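Local coordinates for CBS domain protein (Sulfolobus tokodaii, PDB 2EF7) that is of unknown function but carries a pair of CBS domains, modules that in related proteins commonly bind adenine nucleotides or other adenosyl-containing ligands and regulate a partner activity, at residues M1-V14 and G112-M126. Sequence-based numbering, arbitrary orientation.
Sequences MEEEIVKEYMKTQV and GIISIRDITRAIDDM
Tyr9 lays one face of its ring on Ala122, whose CB stands 3.5 Å from the ring centroid and only 8° off the normal, a CH-pi contact with helix 116-126. Next to it the CD1 tip of Ile114 fills the angle between Val6, Tyr9 CB and the start of Met10; CG1 lies anti to the backbone N (chi1 -176°), and an unusual chi2 of 99° turns CD1 that way. Farther along the helix the selenomethionine Met126, bent at chi3, brings CE to 3.3 Å from Glu4 CG, while Met1 CE comes to 3.3 Å from Met126 SE. This worked example shows the N-terminal arm, leading to strand 16-18, packing on the closing strand and helix of the second CBS domain: apolar contacts run along it, while hydrogen bonds and a salt bridge flank Tyr9. The Tyr9 hydroxyl sits between two carboxylates, 2.8 Å from Glu4 OE2 and 3.0 Å from Asp125 OD1. Farther back along the same edge of the ring, Arg121 grips Asp118 end-on, NH1 and NH2 both converging on OD1, and NH2 adds a weak bond to Tyr9 O. Asp118 OD2 accepts from Ser115 N at 2.8 Å and Ser115 OG in turn accepts weakly from Asp118 N, completing the helix's capping box. Replacing Asp118 by an alanine would probably leave the Arg121 guanidinium without its charge partner, free to turn away from Tyr9 O, and Ser115 N without its capping acceptor. Beyond the ring, Lys11 and Ile113 form a single antiparallel hydrogen-bonded pair, Lys11 N to Ile113 O at 2.7 Å, and Val14 CG1 rests on Ile113 CG1. Val6 and Met10 also touch Val103 of strand 100-104, Ile114 packs on Met93 of helix 86-96, and Met1 bonds to Asn97 and Arg94 of the second subunit.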
HETATM    1  N   MSE A   1       1.949 -18.401 -17.645  1.00 32.35           N
HETATM    2  CA  MSE A   1       3.087 -18.440 -16.692  1.00 33.62           C
HETATM    3  C   MSE A   1       2.829 -19.468 -15.601  1.00 33.16           C
HETATM    4  O   MSE A   1       1.681 -19.805 -15.300  1.00 35.98           O
HETATM    5  CB  MSE A   1       3.262 -17.069 -16.053  1.00 37.16           C
HETATM    6  CG  MSE A   1       3.520 -15.982 -17.045  1.00 50.40           C
HETATM    7 SE   MSE A   1       3.453 -14.356 -16.075  1.00 68.09          SE
HETATM    8  CE  MSE A   1       2.431 -14.947 -14.573  1.00 42.28           C
ATOM      9  N   GLU A   2       3.909 -19.969 -15.009  1.00 34.23           N
ATOM     10  CA  GLU A   2       3.803 -20.951 -13.940  1.00 38.42           C
ATOM     11  C   GLU A   2       3.377 -20.254 -12.644  1.00 34.10           C
ATOM     12  O   GLU A   2       3.475 -19.034 -12.533  1.00 30.46           O
ATOM     13  CB  GLU A   2       5.153 -21.647 -13.744  1.00 40.51           C
ATOM     14  CG  GLU A   2       5.701 -22.269 -15.019  1.00 53.82           C
ATOM     15  CD  GLU A   2       7.102 -22.826 -14.846  1.00 59.69           C
ATOM     16  OE1 GLU A   2       7.639 -23.390 -15.824  1.00 64.54           O
ATOM     17  OE2 GLU A   2       7.666 -22.698 -13.737  1.00 59.17           O
ATOM     18  N   GLU A   3       2.902 -21.028 -11.672  1.00 31.37           N
ATOM     19  CA  GLU A   3       2.482 -20.458 -10.398  1.00 35.85           C
ATOM     20  C   GLU A   3       3.685 -20.018  -9.571  1.00 30.15           C
ATOM     21  O   GLU A   3       4.710 -20.686  -9.561  1.00 35.54           O
ATOM     22  CB  GLU A   3       1.681 -21.491  -9.590  1.00 34.19           C
ATOM     23  CG  GLU A   3       0.311 -21.850 -10.170  1.00 37.08           C
ATOM     24  CD  GLU A   3      -0.369 -22.983  -9.409  1.00 38.17           C
ATOM     25  OE1 GLU A   3       0.258 -24.057  -9.267  1.00 35.70           O
ATOM     26  OE2 GLU A   3      -1.523 -22.801  -8.958  1.00 33.35           O
ATOM     27  N   GLU A   4       3.565 -18.881  -8.897  1.00 35.21           N
ATOM     28  CA  GLU A   4       4.630 -18.402  -8.017  1.00 33.35           C
ATOM     29  C   GLU A   4       4.431 -19.271  -6.778  1.00 30.41           C
ATOM     30  O   GLU A   4       3.315 -19.721  -6.536  1.00 25.20           O
ATOM     31  CB  GLU A   4       4.398 -16.940  -7.633  1.00 41.88           C
ATOM     32  CG  GLU A   4       4.486 -15.960  -8.771  1.00 53.54           C
ATOM     33  CD  GLU A   4       5.914 -15.633  -9.131  1.00 65.29           C
ATOM     34  OE1 GLU A   4       6.718 -16.579  -9.274  1.00 68.12           O
ATOM     35  OE2 GLU A   4       6.230 -14.433  -9.273  1.00 72.81           O
ATOM     36  N   ILE A   5       5.480 -19.518  -5.999  1.00 24.47           N
ATOM     37  CA  ILE A   5       5.314 -20.338  -4.800  1.00 29.18           C
ATOM     38  C   ILE A   5       5.685 -19.589  -3.522  1.00 25.49           C
ATOM     39  O   ILE A   5       6.543 -18.715  -3.535  1.00 25.72           O
ATOM     40  CB  ILE A   5       6.130 -21.658  -4.879  1.00 34.43           C
ATOM     41  CG1 ILE A   5       7.629 -21.367  -4.841  1.00 42.75           C
ATOM     42  CG2 ILE A   5       5.769 -22.416  -6.158  1.00 36.60           C
ATOM     43  CD1 ILE A   5       8.486 -22.622  -4.664  1.00 48.22           C
ATOM     44  N   VAL A   6       5.014 -19.946  -2.431  1.00 25.62           N
ATOM     45  CA  VAL A   6       5.218 -19.342  -1.110  1.00 25.44           C
ATOM     46  C   VAL A   6       6.681 -19.070  -0.752  1.00 26.76           C
ATOM     47  O   VAL A   6       7.039 -17.967  -0.345  1.00 28.38           O
ATOM     48  CB  VAL A   6       4.583 -20.247  -0.020  1.00 22.83           C
ATOM     49  CG1 VAL A   6       4.917 -19.730   1.370  1.00 20.74           C
ATOM     50  CG2 VAL A   6       3.067 -20.300  -0.225  1.00 25.28           C
ATOM     51  N   LYS A   7       7.511 -20.093  -0.911  1.00 31.41           N
ATOM     52  CA  LYS A   7       8.939 -20.034  -0.624  1.00 36.76           C
ATOM     53  C   LYS A   7       9.635 -18.770  -1.152  1.00 40.27           C
ATOM     54  O   LYS A   7      10.469 -18.180  -0.464  1.00 40.47           O
ATOM     55  CB  LYS A   7       9.604 -21.292  -1.205  1.00 40.72           C
ATOM     56  CG  LYS A   7      11.088 -21.455  -0.924  1.00 52.37           C
ATOM     57  CD  LYS A   7      11.616 -22.722  -1.591  1.00 53.02           C
ATOM     58  CE  LYS A   7      13.097 -22.925  -1.315  1.00 63.97           C
ATOM     59  NZ  LYS A   7      13.361 -23.153   0.132  1.00 69.34           N
ATOM     60  N   GLU A   8       9.289 -18.342  -2.365  1.00 36.54           N
ATOM     61  CA  GLU A   8       9.923 -17.153  -2.952  1.00 35.84           C
ATOM     62  C   GLU A   8       9.394 -15.816  -2.446  1.00 36.14           C
ATOM     63  O   GLU A   8       9.974 -14.766  -2.749  1.00 36.80           O
ATOM     64  CB  GLU A   8       9.793 -17.180  -4.481  1.00 37.02           C
ATOM     65  CG  GLU A   8      10.546 -18.340  -5.143  1.00 49.43           C
ATOM     66  CD  GLU A   8      12.013 -18.375  -4.729  1.00 52.48           C
ATOM     67  OE1 GLU A   8      12.442 -19.400  -4.124  1.00 54.82           O
ATOM     68  OE2 GLU A   8      12.731 -17.374  -4.991  1.00 48.24           O
ATOM     69  N   TYR A   9       8.309 -15.831  -1.673  1.00 33.59           N
ATOM     70  CA  TYR A   9       7.748 -14.572  -1.184  1.00 30.81           C
ATOM     71  C   TYR A   9       7.607 -14.450   0.325  1.00 33.92           C
ATOM     72  O   TYR A   9       7.270 -13.382   0.837  1.00 33.00           O
ATOM     73  CB  TYR A   9       6.390 -14.324  -1.846  1.00 30.62           C
ATOM     74  CG  TYR A   9       6.526 -13.932  -3.293  1.00 31.05           C
ATOM     75  CD1 TYR A   9       6.642 -12.592  -3.660  1.00 31.52           C
ATOM     76  CD2 TYR A   9       6.631 -14.901  -4.288  1.00 33.46           C
ATOM     77  CE1 TYR A   9       6.867 -12.226  -4.977  1.00 36.31           C
ATOM     78  CE2 TYR A   9       6.859 -14.544  -5.613  1.00 39.09           C
ATOM     79  CZ  TYR A   9       6.977 -13.206  -5.947  1.00 37.93           C
ATOM     80  OH  TYR A   9       7.206 -12.844  -7.251  1.00 51.61           O
HETATM   81  N   MSE A  10       7.864 -15.542   1.034  1.00 31.36           N
HETATM   82  CA  MSE A  10       7.754 -15.551   2.485  1.00 32.36           C
HETATM   83  C   MSE A  10       8.915 -14.813   3.137  1.00 33.12           C
HETATM   84  O   MSE A  10       9.992 -14.688   2.565  1.00 31.82           O
HETATM   85  CB  MSE A  10       7.742 -16.990   3.000  1.00 28.86           C
HETATM   86  CG  MSE A  10       9.082 -17.700   2.839  1.00 30.46           C
HETATM   87 SE   MSE A  10       9.049 -19.508   3.492  1.00 37.10          SE
HETATM   88  CE  MSE A  10      10.846 -20.063   3.019  1.00 35.36           C
ATOM     89  N   LYS A  11       8.679 -14.308   4.337  1.00 32.93           N
ATOM     90  CA  LYS A  11       9.719 -13.636   5.085  1.00 32.74           C
ATOM     91  C   LYS A  11      10.386 -14.770   5.849  1.00 31.96           C
ATOM     92  O   LYS A  11       9.719 -15.513   6.569  1.00 32.02           O
ATOM     93  CB  LYS A  11       9.105 -12.633   6.057  1.00 40.73           C
ATOM     94  CG  LYS A  11      10.068 -12.064   7.077  1.00 50.22           C
ATOM     95  CD  LYS A  11       9.306 -11.244   8.108  1.00 56.12           C
ATOM     96  CE  LYS A  11      10.171 -10.901   9.312  1.00 61.51           C
ATOM     97  NZ  LYS A  11       9.397 -10.162  10.358  1.00 64.02           N
ATOM     98  N   THR A  12      11.689 -14.923   5.669  1.00 29.48           N
ATOM     99  CA  THR A  12      12.431 -15.969   6.354  1.00 34.58           C
ATOM    100  C   THR A  12      13.126 -15.410   7.589  1.00 40.44           C
ATOM    101  O   THR A  12      12.988 -14.232   7.914  1.00 41.87           O
ATOM    102  CB  THR A  12      13.488 -16.573   5.432  1.00 35.07           C
ATOM    103  OG1 THR A  12      14.358 -15.533   4.971  1.00 40.39           O
ATOM    104  CG2 THR A  12      12.827 -17.249   4.237  1.00 30.43           C
ATOM    105  N   GLN A  13      13.880 -16.260   8.278  1.00 46.15           N
ATOM    106  CA  GLN A  13      14.590 -15.831   9.478  1.00 51.91           C
ATOM    107  C   GLN A  13      13.610 -15.233  10.487  1.00 50.15           C
ATOM    108  O   GLN A  13      13.867 -14.168  11.052  1.00 53.50           O
ATOM    109  CB  GLN A  13      15.642 -14.769   9.126  1.00 57.31           C
ATOM    110  CG  GLN A  13      16.512 -15.102   7.926  1.00 67.38           C
ATOM    111  CD  GLN A  13      17.293 -16.386   8.112  1.00 72.65           C
ATOM    112  OE1 GLN A  13      18.092 -16.511   9.041  1.00 77.29           O
ATOM    113  NE2 GLN A  13      17.066 -17.351   7.225  1.00 75.54           N
ATOM    114  N   VAL A  14      12.479 -15.897  10.704  1.00 38.33           N
ATOM    115  CA  VAL A  14      11.504 -15.385  11.662  1.00 33.92           C
ATOM    116  C   VAL A  14      11.930 -15.840  13.047  1.00 32.90           C
ATOM    117  O   VAL A  14      12.690 -16.791  13.178  1.00 32.05           O
ATOM    118  CB  VAL A  14      10.089 -15.904  11.359  1.00 33.44           C
ATOM    119  CG1 VAL A  14       9.671 -15.460   9.966  1.00 34.38           C
ATOM    120  CG2 VAL A  14      10.052 -17.419  11.469  1.00 29.28           C
ATOM    121  N   GLY A 112       9.245 -19.893   7.684  1.00 23.32           N
ATOM    122  CA  GLY A 112       9.003 -18.477   7.485  1.00 22.50           C
ATOM    123  C   GLY A 112       7.564 -18.069   7.749  1.00 22.03           C
ATOM    124  O   GLY A 112       6.778 -18.843   8.307  1.00 25.66           O
ATOM    125  N   ILE A 113       7.229 -16.849   7.334  1.00 25.75           N
ATOM    126  CA  ILE A 113       5.897 -16.273   7.491  1.00 26.27           C
ATOM    127  C   ILE A 113       5.526 -15.585   6.181  1.00 30.51           C
ATOM    128  O   ILE A 113       6.340 -14.846   5.631  1.00 25.34           O
ATOM    129  CB  ILE A 113       5.873 -15.192   8.611  1.00 30.54           C
ATOM    130  CG1 ILE A 113       6.113 -15.839   9.968  1.00 35.21           C
ATOM    131  CG2 ILE A 113       4.544 -14.445   8.601  1.00 32.15           C
ATOM    132  CD1 ILE A 113       5.084 -16.876  10.328  1.00 49.78           C
ATOM    133  N   ILE A 114       4.311 -15.838   5.690  1.00 25.98           N
ATOM    134  CA  ILE A 114       3.821 -15.234   4.448  1.00 27.39           C
ATOM    135  C   ILE A 114       2.580 -14.409   4.785  1.00 28.27           C
ATOM    136  O   ILE A 114       1.720 -14.860   5.535  1.00 26.79           O
ATOM    137  CB  ILE A 114       3.444 -16.319   3.376  1.00 28.47           C
ATOM    138  CG1 ILE A 114       3.039 -15.648   2.062  1.00 31.44           C
ATOM    139  CG2 ILE A 114       2.290 -17.183   3.851  1.00 21.91           C
ATOM    140  CD1 ILE A 114       4.134 -15.605   1.040  1.00 28.03           C
ATOM    141  N   SER A 115       2.488 -13.202   4.238  1.00 28.27           N
ATOM    142  CA  SER A 115       1.347 -12.339   4.524  1.00 30.55           C
ATOM    143  C   SER A 115       0.568 -11.987   3.266  1.00 31.14           C
ATOM    144  O   SER A 115       1.060 -12.134   2.148  1.00 26.94           O
ATOM    145  CB  SER A 115       1.815 -11.044   5.187  1.00 32.61           C
ATOM    146  OG  SER A 115       2.409 -10.189   4.226  1.00 35.99           O
ATOM    147  N   ILE A 116      -0.651 -11.506   3.466  1.00 34.70           N
ATOM    148  CA  ILE A 116      -1.512 -11.126   2.363  1.00 40.32           C
ATOM    149  C   ILE A 116      -0.821 -10.096   1.465  1.00 42.36           C
ATOM    150  O   ILE A 116      -1.053 -10.065   0.257  1.00 45.29           O
ATOM    151  CB  ILE A 116      -2.850 -10.551   2.887  1.00 45.12           C
ATOM    152  CG1 ILE A 116      -3.812 -10.339   1.718  1.00 47.24           C
ATOM    153  CG2 ILE A 116      -2.603  -9.258   3.656  1.00 42.20           C
ATOM    154  CD1 ILE A 116      -4.208 -11.627   1.026  1.00 44.42           C
ATOM    155  N   ARG A 117       0.030  -9.256   2.047  1.00 42.09           N
ATOM    156  CA  ARG A 117       0.740  -8.257   1.252  1.00 41.89           C
ATOM    157  C   ARG A 117       1.781  -8.929   0.373  1.00 39.44           C
ATOM    158  O   ARG A 117       2.084  -8.444  -0.723  1.00 36.86           O
ATOM    159  CB  ARG A 117       1.424  -7.215   2.142  1.00 45.65           C
ATOM    160  CG  ARG A 117       0.472  -6.352   2.955  1.00 57.72           C
ATOM    161  CD  ARG A 117      -0.661  -5.793   2.100  1.00 62.68           C
ATOM    162  NE  ARG A 117      -1.481  -4.837   2.844  1.00 72.47           N
ATOM    163  CZ  ARG A 117      -2.732  -4.512   2.529  1.00 77.50           C
ATOM    164  NH1 ARG A 117      -3.325  -5.070   1.481  1.00 80.26           N
ATOM    165  NH2 ARG A 117      -3.392  -3.624   3.262  1.00 82.90           N
ATOM    166  N   ASP A 118       2.344 -10.037   0.859  1.00 35.06           N
ATOM    167  CA  ASP A 118       3.338 -10.768   0.079  1.00 33.01           C
ATOM    168  C   ASP A 118       2.638 -11.327  -1.157  1.00 31.05           C
ATOM    169  O   ASP A 118       3.220 -11.387  -2.239  1.00 27.39           O
ATOM    170  CB  ASP A 118       3.936 -11.929   0.879  1.00 33.73           C
ATOM    171  CG  ASP A 118       4.847 -11.466   1.996  1.00 41.97           C
ATOM    172  OD1 ASP A 118       5.715 -10.599   1.741  1.00 42.99           O
ATOM    173  OD2 ASP A 118       4.707 -11.982   3.126  1.00 32.85           O
ATOM    174  N   ILE A 119       1.380 -11.732  -0.980  1.00 29.78           N
ATOM    175  CA  ILE A 119       0.590 -12.296  -2.067  1.00 32.18           C
ATOM    176  C   ILE A 119       0.301 -11.291  -3.183  1.00 32.50           C
ATOM    177  O   ILE A 119       0.483 -11.597  -4.358  1.00 34.85           O
ATOM    178  CB  ILE A 119      -0.732 -12.882  -1.530  1.00 33.57           C
ATOM    179  CG1 ILE A 119      -0.410 -14.035  -0.565  1.00 41.09           C
ATOM    180  CG2 ILE A 119      -1.604 -13.367  -2.688  1.00 25.51           C
ATOM    181  CD1 ILE A 119      -1.619 -14.732   0.004  1.00 45.51           C
ATOM    182  N   THR A 120      -0.139 -10.092  -2.820  1.00 34.98           N
ATOM    183  CA  THR A 120      -0.417  -9.075  -3.834  1.00 39.72           C
ATOM    184  C   THR A 120       0.865  -8.619  -4.526  1.00 38.93           C
ATOM    185  O   THR A 120       0.838  -8.240  -5.695  1.00 44.13           O
ATOM    186  CB  THR A 120      -1.125  -7.849  -3.232  1.00 38.16           C
ATOM    187  OG1 THR A 120      -0.406  -7.397  -2.080  1.00 44.48           O
ATOM    188  CG2 THR A 120      -2.549  -8.201  -2.844  1.00 39.89           C
ATOM    189  N   ARG A 121       1.985  -8.645  -3.809  1.00 35.81           N
ATOM    190  CA  ARG A 121       3.253  -8.256  -4.414  1.00 37.01           C
ATOM    191  C   ARG A 121       3.621  -9.296  -5.467  1.00 39.39           C
ATOM    192  O   ARG A 121       4.133  -8.955  -6.536  1.00 39.47           O
ATOM    193  CB  ARG A 121       4.370  -8.175  -3.364  1.00 42.61           C
ATOM    194  CG  ARG A 121       5.741  -7.877  -3.969  1.00 37.53           C
ATOM    195  CD  ARG A 121       6.801  -7.548  -2.917  1.00 49.18           C
ATOM    196  NE  ARG A 121       7.423  -8.724  -2.306  1.00 53.83           N
ATOM    197  CZ  ARG A 121       6.986  -9.324  -1.205  1.00 53.59           C
ATOM    198  NH1 ARG A 121       5.914  -8.864  -0.576  1.00 59.68           N
ATOM    199  NH2 ARG A 121       7.628 -10.383  -0.726  1.00 51.63           N
ATOM    200  N   ALA A 122       3.362 -10.565  -5.151  1.00 32.84           N
ATOM    201  CA  ALA A 122       3.641 -11.660  -6.071  1.00 34.42           C
ATOM    202  C   ALA A 122       2.756 -11.528  -7.314  1.00 35.54           C
ATOM    203  O   ALA A 122       3.178 -11.848  -8.431  1.00 34.29           O
ATOM    204  CB  ALA A 122       3.384 -13.000  -5.384  1.00 30.54           C
ATOM    205  N   ILE A 123       1.528 -11.060  -7.121  1.00 31.89           N
ATOM    206  CA  ILE A 123       0.623 -10.890  -8.249  1.00 35.86           C
ATOM    207  C   ILE A 123       1.179  -9.770  -9.115  1.00 39.61           C
ATOM    208  O   ILE A 123       1.330  -9.926 -10.329  1.00 41.97           O
ATOM    209  CB  ILE A 123      -0.805 -10.532  -7.783  1.00 31.35           C
ATOM    210  CG1 ILE A 123      -1.366 -11.671  -6.931  1.00 31.80           C
ATOM    211  CG2 ILE A 123      -1.710 -10.288  -8.991  1.00 33.64           C
ATOM    212  CD1 ILE A 123      -1.334 -13.006  -7.625  1.00 38.18           C
ATOM    213  N   ASP A 124       1.502  -8.645  -8.485  1.00 41.55           N
ATOM    214  CA  ASP A 124       2.067  -7.514  -9.212  1.00 43.58           C
ATOM    215  C   ASP A 124       3.324  -7.921  -9.963  1.00 42.50           C
ATOM    216  O   ASP A 124       3.522  -7.541 -11.117  1.00 44.11           O
ATOM    217  CB  ASP A 124       2.396  -6.379  -8.253  1.00 50.28           C
ATOM    218  CG  ASP A 124       1.199  -5.513  -7.959  1.00 58.91           C
ATOM    219  OD1 ASP A 124       0.141  -6.067  -7.593  1.00 63.85           O
ATOM    220  OD2 ASP A 124       1.317  -4.278  -8.098  1.00 72.21           O
ATOM    221  N   ASP A 125       4.171  -8.700  -9.305  1.00 40.15           N
ATOM    222  CA  ASP A 125       5.404  -9.155  -9.920  1.00 40.01           C
ATOM    223  C   ASP A 125       5.188  -9.910 -11.223  1.00 44.17           C
ATOM    224  O   ASP A 125       5.630  -9.468 -12.277  1.00 44.53           O
ATOM    225  CB  ASP A 125       6.189 -10.046  -8.955  1.00 44.76           C
ATOM    226  CG  ASP A 125       6.917  -9.252  -7.885  1.00 50.65           C
ATOM    227  OD1 ASP A 125       7.690  -9.876  -7.128  1.00 49.81           O
ATOM    228  OD2 ASP A 125       6.720  -8.017  -7.800  1.00 49.47           O
HETATM  229  N   MSE A 126       4.510 -11.050 -11.153  1.00 44.46           N
HETATM  230  CA  MSE A 126       4.287 -11.855 -12.346  1.00 47.58           C
HETATM  231  C   MSE A 126       3.541 -11.126 -13.453  1.00 45.33           C
HETATM  232  O   MSE A 126       3.484 -11.612 -14.579  1.00 45.43           O
HETATM  233  CB  MSE A 126       3.536 -13.136 -12.001  1.00 56.56           C
HETATM  234  CG  MSE A 126       2.054 -12.957 -11.785  1.00 68.98           C
HETATM  235 SE   MSE A 126       1.192 -14.668 -11.561  1.00 91.65          SE
HETATM  236  CE  MSE A 126       1.478 -14.875  -9.660  1.00 71.75           C
TER